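Putative Xylose isomerase (Rhodospirillum rubrum, PDB 3QXB) is probably an isomerase of the xylose isomerase-like TIM-barrel family and binds iron(III) and manganese(II) ions. Local coordinates at residues 101-105 and 106-110; 202-205 and 206-210. All blocks are in the same frame, centred on the assembly; numbering follows the deposited sequence.

In the fold
Two loop-to-element junctions of an eight-stranded parallel barrel are compared here. Following the chain, interaction 1 comes first: after helix 93-96 the loop 101-105 bends into helix 106-125 and is fastened to its first turn. About a hundred residues later, interaction 2 closes the loop around 202-207 that leads from helix 190-200 into strand 208-213. The two lie in series, neither nested nor crossed, with centres 22 Å apart and no touch between them. Helix 146-170 is their common neighbour, packing against Phe101 and Gln109 of the first and against Ile206 of the second. Interaction 1 also faces the second subunit.

Interaction 1. Residues 101-105 and 106-110; sequences FLAPT and LELQS
The flat carboxamide of Gln109 meets the backbone of Phe101 through NE2, which donates to Phe101 O at 2.7 Å, with the acceptor close to the amide plane and an N-H...O angle of 159°. At the other end of the amide, OE1 accepts from a water that also donates to Ala103 O, 2.8 Å to each oxygen, and the same side chain thereby holds the loop at two carbonyls. Its chi1 of -68° sets CG beside the backbone N, and the extended chain beyond it carries the amide back along the loop. NE2 has a second, weak bond to Ile152 O of helix 146-170, while the ring of Phe101 meets Trp160, with the planes at about 60°.

This is a helix start in a TIM barrel, with Thr105 as the N-cap of helix 106-125. Its OG1 accepts from Leu108 N at 3.0 Å, satisfying an amide of the first turn. The next amide, Gln109 N, donates to Thr105 O at 2.9 Å, so main chain and side chain of the cap residue are both engaged.

Beside the capping bond, Leu108 CB presses against Ala103 CB at 3.4 Å, tighter than usual for two carbons, and its CD1 reaches Pro104 CD at 4.1 Å. Within the first turn, Leu106 O accepts from Ser110 N and Ser110 OG, which approach from opposite faces of its plane. The second subunit also reaches this helix start: its Trp63 packs on Leu108, and its Arg70 forms a salt bridge with Glu107 OE2.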
loop_
_atom_site.group_PDB
_atom_site.type_symbol
_atom_site.label_atom_id
_atom_site.label_comp_id
_atom_site.label_asym_id
_atom_site.label_seq_id
_atom_site.Cartn_x
_atom_site.Cartn_y
_atom_site.Cartn_z
ATOM N N PHE A 101 7.379 10.422 10.217
ATOM C CA PHE A 101 7.773 11.344 11.265
ATOM C C PHE A 101 8.044 10.719 12.617
ATOM O O PHE A 101 8.744 11.319 13.451
ATOM C CB PHE A 101 6.753 12.480 11.403
ATOM C CG PHE A 101 6.619 13.312 10.158
ATOM C CD1 PHE A 101 7.548 14.336 9.906
ATOM C CD2 PHE A 101 5.617 13.033 9.201
ATOM C CE1 PHE A 101 7.447 15.109 8.771
ATOM C CE2 PHE A 101 5.513 13.776 8.047
ATOM C CZ PHE A 101 6.422 14.826 7.824
ATOM N N LEU A 102 7.543 9.513 12.840
ATOM C CA LEU A 102 7.817 8.820 14.129
ATOM C C LEU A 102 8.826 7.651 14.004
ATOM O O LEU A 102 9.048 6.880 14.954
ATOM C CB LEU A 102 6.512 8.391 14.779
ATOM C CG LEU A 102 5.491 9.514 15.005
ATOM C CD1 LEU A 102 4.222 8.987 15.688
ATOM C CD2 LEU A 102 6.027 10.683 15.819
ATOM N N ALA A 103 9.489 7.576 12.847
ATOM C CA ALA A 103 10.449 6.518 12.564
ATOM C C ALA A 103 11.631 6.492 13.564
ATOM O O ALA A 103 11.935 7.482 14.214
ATOM C CB ALA A 103 10.970 6.663 11.089
ATOM N N PRO A 104 12.318 5.352 13.673
ATOM C CA PRO A 104 13.294 5.200 14.748
ATOM C C PRO A 104 14.696 5.806 14.499
ATOM O O PRO A 104 15.501 5.803 15.403
ATOM C CB PRO A 104 13.374 3.679 14.928
ATOM C CG PRO A 104 13.072 3.145 13.512
ATOM C CD PRO A 104 11.965 4.072 13.058
ATOM N N THR A 105 14.985 6.334 13.309
ATOM C CA THR A 105 16.224 7.089 13.085
ATOM C C THR A 105 15.873 8.452 12.539
ATOM O O THR A 105 14.794 8.630 11.904
ATOM C CB THR A 105 17.174 6.419 12.093
ATOM O OG1 THR A 105 16.627 6.538 10.768
ATOM C CG2 THR A 105 17.448 4.890 12.470
ATOM N N LEU A 106 16.753 9.425 12.791
ATOM C CA LEU A 106 16.533 10.785 12.295
ATOM C C LEU A 106 16.527 10.775 10.762
ATOM O O LEU A 106 15.788 11.521 10.170
ATOM C CB LEU A 106 17.590 11.772 12.804
ATOM C CG LEU A 106 17.417 13.253 12.407
ATOM C CD1 LEU A 106 16.061 13.830 12.928
ATOM C CD2 LEU A 106 18.597 14.106 12.871
ATOM N N GLU A 107 17.354 9.951 10.130
ATOM C CA GLU A 107 17.337 9.875 8.660
ATOM C C GLU A 107 15.980 9.419 8.119
ATOM O O GLU A 107 15.488 9.956 7.123
ATOM C CB GLU A 107 18.440 8.939 8.139
ATOM C CG GLU A 107 19.777 9.627 7.939
ATOM C CD GLU A 107 20.830 8.730 7.269
ATOM O OE1 GLU A 107 20.535 7.634 6.746
ATOM O OE2 GLU A 107 21.986 9.129 7.300
ATOM N N LEU A 108 15.363 8.419 8.756
ATOM C CA LEU A 108 14.021 7.964 8.350
ATOM C C LEU A 108 12.988 9.039 8.631
ATOM O O LEU A 108 12.108 9.278 7.804
ATOM C CB LEU A 108 13.625 6.630 9.008
ATOM C CG LEU A 108 14.325 5.359 8.522
ATOM C CD1 LEU A 108 14.122 4.188 9.537
ATOM C CD2 LEU A 108 13.830 4.945 7.118
ATOM N N GLN A 109 13.107 9.749 9.759
ATOM C CA GLN A 109 12.206 10.897 10.016
ATOM C C GLN A 109 12.382 11.941 8.927
ATOM O O GLN A 109 11.433 12.510 8.469
ATOM C CB GLN A 109 12.438 11.526 11.394
ATOM C CG GLN A 109 12.051 10.655 12.571
ATOM C CD GLN A 109 12.280 11.368 13.852
ATOM O OE1 GLN A 109 13.412 11.394 14.348
ATOM N NE2 GLN A 109 11.224 12.044 14.370
ATOM N N SER A 110 13.622 12.222 8.530
ATOM C CA SER A 110 13.890 13.209 7.473
ATOM C C SER A 110 13.365 12.799 6.120
ATOM O O SER A 110 12.997 13.671 5.320
ATOM C CB SER A 110 15.375 13.548 7.367
ATOM O OG SER A 110 15.803 14.080 8.589
HETATM O O HOH W 1 14.217 8.803 15.157
#

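Interaction 2. Residues 202-205 and 206-210; sequences GRTE and IPVRL
With chi1 at 58°, Thr204 places OG1 between its own backbone N and carbonyl carbon, and from there the hydroxyl donates to Ile206 O at 2.7 Å. The same torsion sets CG2 beside the backbone N, where it meets Val208 CG2 at 3.9 Å; Val208, with chi1 at 176°, presents that methyl from the side of its own backbone N. The two side chains cross at about a right angle. Here a TIM-barrel helix-to-strand connection is being closed: the loop leaving helix 190-200 turns at Glu205 and Ile206 and runs into strand 208-213, which lies between strands 174-177 and 240-245 in the barrel.

Thr204 OG1 does double duty. Besides donating to Ile206 O, which it reaches from above the carbonyl plane, 38° out of it, it accepts from a water at 2.7 Å. That water in turn accepts a hydrogen bond from Val208 N at 3.0 Å, so a single hydroxyl serves a carbonyl of the turn directly and the first amide of the strand through one solvent molecule. Val208 is buried against Met197 and Leu200 of helix 190-200 and Val177 of the neighbouring strand, while Ile206 lies against Leu175 and Ala167.

Further along, Arg209 folds back over the start of the strand. Pro207 CB sits 3.6 Å above the centre of one face of its guanidinium group, and NH1 donates to Val208 O at 2.9 Å, from above the carbonyl plane.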
loop_
_atom_site.group_PDB
_atom_site.type_symbol
_atom_site.label_atom_id
_atom_site.label_comp_id
_atom_site.label_asym_id
_atom_site.label_seq_id
_atom_site.Cartn_x
_atom_site.Cartn_y
_atom_site.Cartn_z
ATOM N N GLY A 202 -1.077 28.220 17.152
ATOM C CA GLY A 202 -0.281 29.426 17.307
ATOM C C GLY A 202 1.182 29.340 16.881
ATOM O O GLY A 202 1.907 30.312 16.982
ATOM N N ARG A 203 1.637 28.176 16.468
ATOM C CA ARG A 203 3.034 27.958 16.114
ATOM C C ARG A 203 3.209 27.788 14.608
ATOM O O ARG A 203 4.339 27.776 14.131
ATOM C CB ARG A 203 3.543 26.665 16.760
ATOM C CG ARG A 203 3.601 26.647 18.216
ATOM C CD ARG A 203 4.313 25.410 18.725
ATOM N NE ARG A 203 5.750 25.538 18.552
ATOM C CZ ARG A 203 6.652 24.620 18.904
ATOM N NH1 ARG A 203 6.291 23.490 19.496
ATOM N NH2 ARG A 203 7.938 24.859 18.676
ATOM N N THR A 204 2.112 27.621 13.868
ATOM C CA THR A 204 2.202 27.223 12.443
ATOM C C THR A 204 1.753 28.393 11.571
ATOM O O THR A 204 0.830 29.128 11.923
ATOM C CB THR A 204 1.412 25.925 12.150
ATOM O OG1 THR A 204 0.035 26.088 12.498
ATOM C CG2 THR A 204 1.984 24.727 12.913
ATOM N N GLU A 205 2.447 28.601 10.447
ATOM C CA GLU A 205 2.162 29.776 9.586
ATOM C C GLU A 205 0.825 29.645 8.853
ATOM O O GLU A 205 0.205 30.632 8.515
ATOM C CB GLU A 205 3.335 30.020 8.621
ATOM C CG GLU A 205 4.552 30.494 9.383
ATOM C CD GLU A 205 5.704 30.971 8.554
ATOM O OE1 GLU A 205 5.525 31.294 7.362
ATOM O OE2 GLU A 205 6.814 31.057 9.139
ATOM N N ILE A 206 0.373 28.411 8.673
ATOM C CA ILE A 206 -0.982 28.101 8.273
ATOM C C ILE A 206 -1.529 27.065 9.285
ATOM O O ILE A 206 -0.774 26.355 9.946
ATOM C CB ILE A 206 -1.070 27.558 6.786
ATOM C CG1 ILE A 206 -0.145 26.365 6.603
ATOM C CG2 ILE A 206 -0.775 28.699 5.772
ATOM C CD1 ILE A 206 -0.367 25.461 5.327
ATOM N N PRO A 207 -2.846 26.966 9.398
ATOM C CA PRO A 207 -3.374 26.002 10.360
ATOM C C PRO A 207 -3.079 24.548 10.017
ATOM O O PRO A 207 -3.086 24.160 8.844
ATOM C CB PRO A 207 -4.876 26.263 10.304
ATOM C CG PRO A 207 -5.077 26.960 8.940
ATOM C CD PRO A 207 -3.902 27.804 8.802
ATOM N N VAL A 208 -2.809 23.759 11.044
ATOM C CA VAL A 208 -2.746 22.290 10.924
ATOM C C VAL A 208 -3.967 21.805 11.679
ATOM O O VAL A 208 -4.206 22.180 12.835
ATOM C CB VAL A 208 -1.420 21.727 11.504
ATOM C CG1 VAL A 208 -1.357 20.181 11.477
ATOM C CG2 VAL A 208 -0.228 22.346 10.781
ATOM N N ARG A 209 -4.777 21.003 11.014
ATOM C CA ARG A 209 -6.057 20.586 11.572
ATOM C C ARG A 209 -6.167 19.071 11.472
ATOM O O ARG A 209 -5.319 18.405 10.896
ATOM C CB ARG A 209 -7.204 21.279 10.806
ATOM C CG ARG A 209 -7.295 22.802 11.024
ATOM C CD ARG A 209 -7.776 23.128 12.446
ATOM N NE ARG A 209 -7.743 24.559 12.716
ATOM C CZ ARG A 209 -6.742 25.196 13.323
ATOM N NH1 ARG A 209 -5.620 24.562 13.714
ATOM N NH2 ARG A 209 -6.843 26.492 13.505
ATOM N N LEU A 210 -7.254 18.541 12.038
ATOM C CA LEU A 210 -7.515 17.121 12.048
ATOM C C LEU A 210 -8.456 16.769 10.896
ATOM O O LEU A 210 -9.371 17.527 10.571
ATOM C CB LEU A 210 -8.145 16.687 13.377
ATOM C CG LEU A 210 -7.279 16.891 14.631
ATOM C CD1 LEU A 210 -8.121 16.702 15.901
ATOM C CD2 LEU A 210 -6.099 15.907 14.605
HETATM O O HOH W 2 -2.118 24.937 13.659
#